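Local coordinates for N-acylethanolamine-hydrolyzing acid amidase subunit alpha (Caenorhabditis elegans, PDB 6DY3), which probably hydrolyses bioactive fatty acid amides such as N-palmitoylethanolamine to ethanolamine and free fatty acids, working as a heterodimer of alpha and beta subunits, at residues A[46-54]-A[101-110]; A[59-70]-A[89-98]. All blocks are in the same frame, centred on the assembly; numbering follows the deposited sequence.

Interaction 1: A[46-54]-A[101-110]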
loop_
_atom_site.group_PDB
_atom_site.type_symbol
_atom_site.label_atom_id
_atom_site.label_comp_id
_atom_site.label_asym_id
_atom_site.label_seq_id
_atom_site.Cartn_x
_atom_site.Cartn_y
_atom_site.Cartn_z
ATOM N N GLU A 46 -0.605 14.151 14.875
ATOM C CA GLU A 46 -1.321 14.670 13.718
ATOM C C GLU A 46 -2.232 13.622 13.087
ATOM O O GLU A 46 -3.280 13.974 12.533
ATOM C CB GLU A 46 -0.324 15.191 12.681
ATOM C CG GLU A 46 -0.957 16.067 11.617
ATOM C CD GLU A 46 -1.672 17.273 12.211
ATOM O OE1 GLU A 46 -1.150 17.863 13.186
ATOM O OE2 GLU A 46 -2.758 17.626 11.707
ATOM N N THR A 47 -1.854 12.343 13.154
ATOM C CA THR A 47 -2.701 11.287 12.605
ATOM C C THR A 47 -3.983 11.123 13.414
ATOM O O THR A 47 -5.060 10.924 12.840
ATOM C CB THR A 47 -1.934 9.964 12.554
ATOM O OG1 THR A 47 -0.734 10.140 11.801
ATOM C CG2 THR A 47 -2.769 8.877 11.895
ATOM N N LYS A 48 -3.883 11.185 14.746
ATOM C CA LYS A 48 -5.057 11.001 15.592
ATOM C C LYS A 48 -6.149 12.005 15.258
ATOM O O LYS A 48 -7.340 11.682 15.344
ATOM C CB LYS A 48 -4.673 11.131 17.068
ATOM C CG LYS A 48 -3.724 10.051 17.585
ATOM C CD LYS A 48 -3.680 10.029 19.115
ATOM C CE LYS A 48 -3.286 11.384 19.704
ATOM N NZ LYS A 48 -3.376 11.386 21.191
ATOM N N LYS A 49 -5.766 13.220 14.866
ATOM C CA LYS A 49 -6.745 14.246 14.538
ATOM C C LYS A 49 -7.659 13.834 13.392
ATOM O O LYS A 49 -8.747 14.401 13.249
ATOM C CB LYS A 49 -6.014 15.537 14.185
ATOM C CG LYS A 49 -5.178 16.085 15.322
ATOM C CD LYS A 49 -4.470 17.362 14.918
ATOM C CE LYS A 49 -3.538 17.851 16.015
ATOM N NZ LYS A 49 -2.774 19.064 15.598
ATOM N N TYR A 50 -7.248 12.869 12.569
ATOM C CA TYR A 50 -8.075 12.426 11.455
ATOM C C TYR A 50 -9.136 11.418 11.868
ATOM O O TYR A 50 -10.055 11.157 11.085
ATOM C CB TYR A 50 -7.199 11.816 10.363
ATOM C CG TYR A 50 -6.417 12.835 9.558
ATOM C CD1 TYR A 50 -6.900 13.314 8.348
ATOM C CD2 TYR A 50 -5.190 13.313 10.010
ATOM C CE1 TYR A 50 -6.181 14.239 7.607
ATOM C CE2 TYR A 50 -4.465 14.236 9.275
ATOM C CZ TYR A 50 -4.964 14.695 8.075
ATOM O OH TYR A 50 -4.243 15.612 7.343
ATOM N N ILE A 51 -9.023 10.835 13.055
ATOM C CA ILE A 51 -10.038 9.897 13.539
ATOM C C ILE A 51 -11.258 10.693 13.993
ATOM O O ILE A 51 -11.105 11.644 14.777
ATOM C CB ILE A 51 -9.488 9.046 14.683
ATOM C CG1 ILE A 51 -8.182 8.357 14.275
ATOM C CG2 ILE A 51 -10.514 7.993 15.094
ATOM C CD1 ILE A 51 -7.511 7.575 15.391
ATOM N N PRO A 52 -12.467 10.350 13.539
ATOM C CA PRO A 52 -13.659 11.074 14.006
ATOM C C PRO A 52 -13.748 11.063 15.524
ATOM O O PRO A 52 -13.624 10.016 16.162
ATOM C CB PRO A 52 -14.817 10.302 13.365
ATOM C CG PRO A 52 -14.220 9.634 12.184
ATOM C CD PRO A 52 -12.811 9.300 12.564
ATOM N N LYS A 53 -13.976 12.243 16.102
ATOM C CA LYS A 53 -13.947 12.367 17.557
ATOM C C LYS A 53 -14.933 11.440 18.257
ATOM O O LYS A 53 -14.565 10.875 19.303
ATOM C CB LYS A 53 -14.199 13.824 17.958
ATOM C CG LYS A 53 -13.948 14.101 19.432
ATOM C CD LYS A 53 -13.932 15.593 19.731
ATOM C CE LYS A 53 -13.614 15.864 21.194
ATOM N NZ LYS A 53 -13.358 17.311 21.459
ATOM N N PRO A 54 -16.164 11.240 17.770
ATOM C CA PRO A 54 -17.076 10.321 18.471
ATOM C C PRO A 54 -16.541 8.900 18.581
ATOM O O PRO A 54 -16.903 8.181 19.523
ATOM C CB PRO A 54 -18.355 10.381 17.621
ATOM C CG PRO A 54 -18.282 11.691 16.915
ATOM C CD PRO A 54 -16.825 11.913 16.639
ATOM N N VAL A 101 -6.707 6.268 7.664
ATOM C CA VAL A 101 -7.500 7.278 8.352
ATOM C C VAL A 101 -7.007 8.678 8.011
ATOM O O VAL A 101 -7.805 9.619 7.922
ATOM C CB VAL A 101 -7.488 7.026 9.871
ATOM C CG1 VAL A 101 -6.095 7.253 10.455
ATOM C CG2 VAL A 101 -8.516 7.895 10.555
ATOM N N ALA A 102 -5.703 8.847 7.815
ATOM C CA ALA A 102 -5.134 10.143 7.473
ATOM C C ALA A 102 -4.864 10.283 5.985
ATOM O O ALA A 102 -4.327 11.308 5.558
ATOM C CB ALA A 102 -3.843 10.382 8.263
ATOM N N ALA A 103 -5.231 9.282 5.185
ATOM C CA ALA A 103 -5.023 9.355 3.745
ATOM C C ALA A 103 -6.058 10.243 3.066
ATOM O O ALA A 103 -5.722 11.008 2.155
ATOM C CB ALA A 103 -5.061 7.952 3.148
ATOM N N PHE A 104 -7.312 10.166 3.497
ATOM C CA PHE A 104 -8.412 10.879 2.859
ATOM C C PHE A 104 -9.175 11.628 3.943
ATOM O O PHE A 104 -9.792 11.007 4.812
ATOM C CB PHE A 104 -9.317 9.902 2.103
ATOM C CG PHE A 104 -10.369 10.566 1.267
ATOM C CD1 PHE A 104 -10.024 11.515 0.322
ATOM C CD2 PHE A 104 -11.704 10.231 1.415
ATOM C CE1 PHE A 104 -10.995 12.128 -0.454
ATOM C CE2 PHE A 104 -12.678 10.841 0.643
ATOM C CZ PHE A 104 -12.323 11.788 -0.292
ATOM N N ASP A 105 -9.125 12.957 3.900
ATOM C CA ASP A 105 -9.729 13.768 4.951
ATOM C C ASP A 105 -11.250 13.706 4.859
ATOM O O ASP A 105 -11.838 14.130 3.858
ATOM C CB ASP A 105 -9.246 15.211 4.843
ATOM C CG ASP A 105 -9.416 15.983 6.137
ATOM O OD1 ASP A 105 -10.174 15.521 7.015
ATOM O OD2 ASP A 105 -8.781 17.049 6.280
ATOM N N ARG A 106 -11.885 13.187 5.911
ATOM C CA ARG A 106 -13.334 13.031 5.956
ATOM C C ARG A 106 -13.916 13.649 7.224
ATOM O O ARG A 106 -14.987 13.245 7.686
ATOM C CB ARG A 106 -13.720 11.555 5.846
ATOM C CG ARG A 106 -13.490 10.973 4.463
ATOM C CD ARG A 106 -13.737 9.471 4.423
ATOM N NE ARG A 106 -12.664 8.715 5.068
ATOM C CZ ARG A 106 -12.541 7.390 5.010
ATOM N NH1 ARG A 106 -13.425 6.667 4.328
ATOM N NH2 ARG A 106 -11.530 6.785 5.629
ATOM N N ARG A 107 -13.228 14.641 7.791
ATOM C CA ARG A 107 -13.697 15.270 9.019
ATOM C C ARG A 107 -14.852 16.233 8.771
ATOM O O ARG A 107 -15.658 16.472 9.677
ATOM C CB ARG A 107 -12.542 15.998 9.702
ATOM C CG ARG A 107 -11.522 15.068 10.335
ATOM C CD ARG A 107 -10.277 15.819 10.793
ATOM N NE ARG A 107 -9.500 16.340 9.673
ATOM C CZ ARG A 107 -8.323 16.946 9.799
ATOM N NH1 ARG A 107 -7.787 17.115 10.999
ATOM N NH2 ARG A 107 -7.680 17.383 8.723
ATOM N N HIS A 108 -14.950 16.795 7.563
ATOM C CA HIS A 108 -16.071 17.669 7.237
ATOM C C HIS A 108 -17.409 16.948 7.348
ATOM O O HIS A 108 -18.440 17.603 7.536
ATOM C CB HIS A 108 -15.902 18.229 5.826
ATOM C CG HIS A 108 -15.884 17.179 4.758
ATOM N ND1 HIS A 108 -14.791 16.371 4.527
ATOM C CD2 HIS A 108 -16.826 16.802 3.861
ATOM C CE1 HIS A 108 -15.058 15.543 3.534
ATOM N NE2 HIS A 108 -16.287 15.784 3.111
ATOM N N ILE A 109 -17.418 15.617 7.235
ATOM C CA ILE A 109 -18.659 14.860 7.362
ATOM C C ILE A 109 -19.157 14.880 8.799
ATOM O O ILE A 109 -20.369 14.836 9.044
ATOM C CB ILE A 109 -18.456 13.417 6.857
ATOM C CG1 ILE A 109 -17.940 13.414 5.412
ATOM C CG2 ILE A 109 -19.751 12.621 6.964
ATOM C CD1 ILE A 109 -18.862 14.098 4.412
ATOM N N PHE A 110 -18.249 14.939 9.768
ATOM C CA PHE A 110 -18.627 15.021 11.176
ATOM C C PHE A 110 -18.670 16.472 11.650
ATOM O O PHE A 110 -19.718 16.976 12.053
ATOM C CB PHE A 110 -17.650 14.219 12.036
ATOM C CG PHE A 110 -17.719 12.739 11.805
ATOM C CD1 PHE A 110 -18.410 11.920 12.685
ATOM C CD2 PHE A 110 -17.099 12.164 10.703
ATOM C CE1 PHE A 110 -18.475 10.559 12.475
ATOM C CE2 PHE A 110 -17.165 10.801 10.488
ATOM C CZ PHE A 110 -17.855 10.001 11.375
#
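Y50 and A102 bring the two backbones to 5.5 Å between CA atoms, where the type I beta turn from K48 to I51, following helix 40-48, meets the loop 101-110 that follows helix 89-97. No hydrogen bond spans the two segments; the ring of Y50 lies at the centre of the contact. Over one face lies the methyl of A102, its CB 3.9 Å from the centroid of the Y50 ring in a CH-pi contact. Over the opposite face the R107 guanidinium lies flat, CZ 4.2 Å from the same centroid and the planes 24° apart, a cation-pi contact. The R107 chain bends at chi3 (-68°), turning its guanidinium back over the ring. D105 fixes that orientation: R107 NE donates to D105 OD1, and R107 NH2 to D105 OD2 at 2.7 Å, almost straight. D105 OD1 also accepts R107 N, from the other face of the carboxylate. Y50 OH hydrogen-bonds D22 OD1 of the beta-subunit chain. Alongside, I51 CG1 meets V101 CG2 at 3.8 Å, and T47 CG2 flanks the other V101 methyl. Farther along, P52 CB stands over the centre of the F110 ring, 3.6 Å from its centroid. The whole is an arginine–tyrosine cation-pi stack, with a CH-pi contact on the opposite face, backed by a side-on salt bridge and an Asx turn, joining this turn to the C-terminal part of the alpha subunit.

Interaction 2: A[59-70]-A[89-98]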
loop_
_atom_site.group_PDB
_atom_site.type_symbol
_atom_site.label_atom_id
_atom_site.label_comp_id
_atom_site.label_asym_id
_atom_site.label_seq_id
_atom_site.Cartn_x
_atom_site.Cartn_y
_atom_site.Cartn_z
ATOM N N VAL A 59 -11.769 3.564 19.635
ATOM C CA VAL A 59 -10.533 3.096 19.012
ATOM C C VAL A 59 -9.485 2.807 20.076
ATOM O O VAL A 59 -8.823 1.762 20.057
ATOM C CB VAL A 59 -10.028 4.123 17.980
ATOM C CG1 VAL A 59 -8.622 3.779 17.503
ATOM C CG2 VAL A 59 -10.977 4.182 16.792
ATOM N N TRP A 60 -9.318 3.726 21.026
ATOM C CA TRP A 60 -8.309 3.518 22.055
ATOM C C TRP A 60 -8.655 2.316 22.923
ATOM O O TRP A 60 -7.767 1.545 23.307
ATOM C CB TRP A 60 -8.154 4.779 22.904
ATOM C CG TRP A 60 -7.999 6.029 22.081
ATOM C CD1 TRP A 60 -8.597 7.235 22.304
ATOM C CD2 TRP A 60 -7.215 6.186 20.889
ATOM N NE1 TRP A 60 -8.227 8.136 21.332
ATOM C CE2 TRP A 60 -7.381 7.514 20.452
ATOM C CE3 TRP A 60 -6.389 5.332 20.151
ATOM C CZ2 TRP A 60 -6.752 8.010 19.316
ATOM C CZ3 TRP A 60 -5.765 5.826 19.025
ATOM C CH2 TRP A 60 -5.949 7.153 18.616
ATOM N N TRP A 61 -9.939 2.124 23.228
ATOM C CA TRP A 61 -10.341 0.965 24.018
ATOM C C TRP A 61 -10.073 -0.332 23.261
ATOM O O TRP A 61 -9.503 -1.279 23.812
ATOM C CB TRP A 61 -11.819 1.066 24.388
ATOM C CG TRP A 61 -12.323 -0.170 25.050
ATOM C CD1 TRP A 61 -12.225 -0.481 26.369
ATOM C CD2 TRP A 61 -12.976 -1.277 24.423
ATOM N NE1 TRP A 61 -12.783 -1.711 26.609
ATOM C CE2 TRP A 61 -13.252 -2.220 25.429
ATOM C CE3 TRP A 61 -13.358 -1.560 23.110
ATOM C CZ2 TRP A 61 -13.892 -3.424 25.166
ATOM C CZ3 TRP A 61 -13.995 -2.754 22.850
ATOM C CH2 TRP A 61 -14.257 -3.672 23.873
ATOM N N ALA A 62 -10.497 -0.397 21.997
ATOM C CA ALA A 62 -10.293 -1.602 21.199
ATOM C C ALA A 62 -8.814 -1.853 20.929
ATOM O O ALA A 62 -8.375 -3.008 20.878
ATOM C CB ALA A 62 -11.061 -1.492 19.881
ATOM N N ALA A 63 -8.028 -0.790 20.755
ATOM C CA ALA A 63 -6.623 -0.961 20.407
ATOM C C ALA A 63 -5.807 -1.575 21.538
ATOM O O ALA A 63 -4.761 -2.176 21.273
ATOM C CB ALA A 63 -6.019 0.384 20.006
ATOM N N SER A 64 -6.250 -1.447 22.788
ATOM C CA SER A 64 -5.515 -2.066 23.881
ATOM C C SER A 64 -5.628 -3.584 23.860
ATOM O O SER A 64 -4.790 -4.264 24.461
ATOM C CB SER A 64 -6.018 -1.542 25.223
ATOM O OG SER A 64 -7.369 -1.913 25.422
ATOM N N LYS A 65 -6.642 -4.125 23.184
ATOM C CA LYS A 65 -6.845 -5.566 23.108
ATOM C C LYS A 65 -5.977 -6.152 21.998
ATOM O O LYS A 65 -6.473 -6.849 21.106
ATOM C CB LYS A 65 -8.328 -5.872 22.869
ATOM C CG LYS A 65 -9.288 -5.106 23.783
ATOM C CD LYS A 65 -9.761 -5.953 24.943
ATOM C CE LYS A 65 -10.519 -5.115 25.958
ATOM N NZ LYS A 65 -9.612 -4.225 26.734
ATOM N N ILE A 66 -4.672 -5.880 22.060
ATOM C CA ILE A 66 -3.780 -6.164 20.939
ATOM C C ILE A 66 -3.780 -7.645 20.581
ATOM O O ILE A 66 -3.612 -8.009 19.410
ATOM C CB ILE A 66 -2.358 -5.665 21.268
ATOM C CG1 ILE A 66 -1.434 -5.882 20.073
ATOM C CG2 ILE A 66 -1.819 -6.363 22.515
ATOM C CD1 ILE A 66 -0.025 -5.395 20.288
ATOM N N ASP A 67 -3.960 -8.522 21.565
ATOM C CA ASP A 67 -3.880 -9.957 21.310
ATOM C C ASP A 67 -5.009 -10.479 20.429
ATOM O O ASP A 67 -4.942 -11.633 19.994
ATOM C CB ASP A 67 -3.878 -10.724 22.631
ATOM C CG ASP A 67 -4.955 -10.244 23.582
ATOM O OD1 ASP A 67 -4.718 -9.237 24.286
ATOM O OD2 ASP A 67 -6.039 -10.868 23.618
ATOM N N ARG A 68 -6.028 -9.669 20.143
ATOM C CA ARG A 68 -7.204 -10.157 19.434
ATOM C C ARG A 68 -7.120 -9.984 17.924
ATOM O O ARG A 68 -7.869 -10.651 17.203
ATOM C CB ARG A 68 -8.460 -9.441 19.950
ATOM C CG ARG A 68 -8.621 -9.494 21.458
ATOM C CD ARG A 68 -9.918 -8.841 21.913
ATOM N NE ARG A 68 -11.085 -9.659 21.600
ATOM C CZ ARG A 68 -11.582 -10.601 22.398
ATOM N NH1 ARG A 68 -11.017 -10.858 23.571
ATOM N NH2 ARG A 68 -12.652 -11.289 22.021
ATOM N N TYR A 69 -6.239 -9.114 17.422
ATOM C CA TYR A 69 -6.218 -8.784 16.002
ATOM C C TYR A 69 -4.992 -9.288 15.258
ATOM O O TYR A 69 -5.049 -9.410 14.029
ATOM C CB TYR A 69 -6.292 -7.261 15.811
ATOM C CG TYR A 69 -7.212 -6.556 16.776
ATOM C CD1 TYR A 69 -8.574 -6.783 16.749
ATOM C CD2 TYR A 69 -6.715 -5.659 17.712
ATOM C CE1 TYR A 69 -9.422 -6.138 17.624
ATOM C CE2 TYR A 69 -7.552 -5.008 18.592
ATOM C CZ TYR A 69 -8.909 -5.254 18.545
ATOM O OH TYR A 69 -9.770 -4.619 19.413
ATOM N N PHE A 70 -3.904 -9.592 15.959
ATOM C CA PHE A 70 -2.627 -9.888 15.334
ATOM C C PHE A 70 -2.089 -11.224 15.826
ATOM O O PHE A 70 -2.440 -11.705 16.907
ATOM C CB PHE A 70 -1.590 -8.791 15.632
ATOM C CG PHE A 70 -2.087 -7.396 15.386
ATOM C CD1 PHE A 70 -2.174 -6.885 14.095
ATOM C CD2 PHE A 70 -2.451 -6.586 16.447
ATOM C CE1 PHE A 70 -2.625 -5.595 13.870
ATOM C CE2 PHE A 70 -2.905 -5.293 16.229
ATOM C CZ PHE A 70 -2.990 -4.797 14.940
ATOM N N ILE A 89 1.317 2.223 23.031
ATOM C CA ILE A 89 1.078 1.142 22.079
ATOM C C ILE A 89 -0.336 1.182 21.524
ATOM O O ILE A 89 -0.558 0.856 20.353
ATOM C CB ILE A 89 1.369 -0.222 22.733
ATOM C CG1 ILE A 89 1.189 -1.339 21.702
ATOM C CG2 ILE A 89 0.467 -0.444 23.935
ATOM C CD1 ILE A 89 1.645 -2.685 22.179
ATOM N N GLY A 90 -1.312 1.580 22.335
ATOM C CA GLY A 90 -2.677 1.632 21.843
ATOM C C GLY A 90 -2.827 2.548 20.645
ATOM O O GLY A 90 -3.616 2.277 19.735
ATOM N N GLU A 91 -2.078 3.651 20.630
ATOM C CA GLU A 91 -2.128 4.559 19.489
ATOM C C GLU A 91 -1.443 3.945 18.275
ATOM O O GLU A 91 -1.934 4.066 17.147
ATOM C CB GLU A 91 -1.489 5.898 19.861
ATOM C CG GLU A 91 -2.249 6.658 20.950
ATOM C CD GLU A 91 -1.601 7.985 21.327
ATOM O OE1 GLU A 91 -0.484 8.268 20.844
ATOM O OE2 GLU A 91 -2.207 8.744 22.115
ATOM N N ILE A 92 -0.322 3.258 18.492
ATOM C CA ILE A 92 0.386 2.621 17.386
ATOM C C ILE A 92 -0.469 1.524 16.767
ATOM O O ILE A 92 -0.533 1.387 15.539
ATOM C CB ILE A 92 1.748 2.089 17.875
ATOM C CG1 ILE A 92 2.690 3.275 18.105
ATOM C CG2 ILE A 92 2.338 1.067 16.887
ATOM C CD1 ILE A 92 3.993 2.912 18.763
ATOM N N VAL A 93 -1.135 0.724 17.603
ATOM C CA VAL A 93 -2.036 -0.307 17.091
ATOM C C VAL A 93 -3.175 0.330 16.301
ATOM O O VAL A 93 -3.541 -0.145 15.218
ATOM C CB VAL A 93 -2.569 -1.171 18.252
ATOM C CG1 VAL A 93 -3.708 -2.088 17.778
ATOM C CG2 VAL A 93 -1.442 -1.986 18.870
ATOM N N GLY A 94 -3.760 1.406 16.835
ATOM C CA GLY A 94 -4.858 2.057 16.146
ATOM C C GLY A 94 -4.473 2.573 14.769
ATOM O O GLY A 94 -5.199 2.375 13.793
ATOM N N MET A 95 -3.321 3.245 14.667
ATOM C CA MET A 95 -2.907 3.759 13.364
ATOM C C MET A 95 -2.663 2.639 12.366
ATOM O O MET A 95 -2.973 2.786 11.176
ATOM C CB MET A 95 -1.667 4.639 13.488
ATOM C CG MET A 95 -1.964 6.017 14.040
ATOM S SD MET A 95 -0.504 7.039 14.220
ATOM C CE MET A 95 0.116 6.382 15.753
ATOM N N ASN A 96 -2.103 1.520 12.812
ATOM C CA ASN A 96 -1.831 0.426 11.884
ATOM C C ASN A 96 -3.112 -0.224 11.385
ATOM O O ASN A 96 -3.172 -0.678 10.239
ATOM C CB ASN A 96 -0.938 -0.596 12.574
ATOM C CG ASN A 96 0.521 -0.269 12.453
ATOM O OD1 ASN A 96 1.171 -0.668 11.486
ATOM N ND2 ASN A 96 1.056 0.466 13.428
ATOM N N ILE A 97 -4.132 -0.299 12.235
ATOM C CA ILE A 97 -5.404 -0.893 11.829
ATOM C C ILE A 97 -6.177 0.060 10.922
ATOM O O ILE A 97 -6.684 -0.335 9.865
ATOM C CB ILE A 97 -6.230 -1.288 13.071
ATOM C CG1 ILE A 97 -5.588 -2.506 13.751
ATOM C CG2 ILE A 97 -7.687 -1.571 12.692
ATOM C CD1 ILE A 97 -6.294 -2.987 14.989
ATOM N N LEU A 98 -6.277 1.326 11.323
ATOM C CA LEU A 98 -6.908 2.360 10.500
ATOM C C LEU A 98 -5.870 2.928 9.530
ATOM O O LEU A 98 -5.466 4.093 9.593
ATOM C CB LEU A 98 -7.510 3.442 11.384
ATOM C CG LEU A 98 -8.470 2.949 12.473
ATOM C CD1 LEU A 98 -9.059 4.116 13.239
ATOM C CD2 LEU A 98 -9.573 2.077 11.894
#
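V59 opens the contact tip to tip with L98, its CG2 methyl 4.0 Å from L98 CD1. One residue on, W60 lays its indole beside helix 89-97: E91 CG comes over one face, 4.1 Å from W60 CZ3, while the carbonyl oxygen of G90 lies at the ring edge. The carboxylate of E91 points away from the indole, toward K48. A63 marks the point of closest backbone approach, its CA 4.9 Å from that of G90, and its CB rests against the G90 carbonyl. Here helix 59-63 crosses helix 89-97 almost at a right angle, 101°, with the axes 8.5 Å apart, and G90 and G94, spaced as in a GxxxG motif, give the second helix a low surface facing the first. Farther along, I66 rests CD1 against both I89 and V93, 3.7 Å from I89 CD1, the side chains crossing at about a right angle. Y69 meets I97 CD1 through CD2 at 3.8 Å, and its hydroxyl donates to A62 O from above the carbonyl plane. Replacing Y69 with an alanine would probably open a gap beside I97 and cost A62 O one of its two donors. V93 carries CG1 anti to its backbone N (chi1 170°), which brings this methyl to the ring edge of F70, 3.6 Å from CE2, while F70 CZ reaches I97 CG1.

In the fold
The two contacts illustrate how chemistry follows place. Interaction 2 is buried, its centre about 9 Å from the centre of the chain, and joins helix 56-63 and the turns beyond to helix 89-97 through aliphatic and aromatic groups. Interaction 1, its centre about 16 Å from that of the chain, is partly buried and combines a cation-pi stack with apolar packing between the turn after helix 40-48 and the loop after helix 89-97. Their centres are about 17 Å apart, yet they share a border: K48 NZ forms a salt bridge with E91 OE2 at 3.0 Å, I51 packs on W60, and T47 on M95. Helix 89-97 serves both, by its surface or its outgoing loop, and the beta-subunit chain borders each.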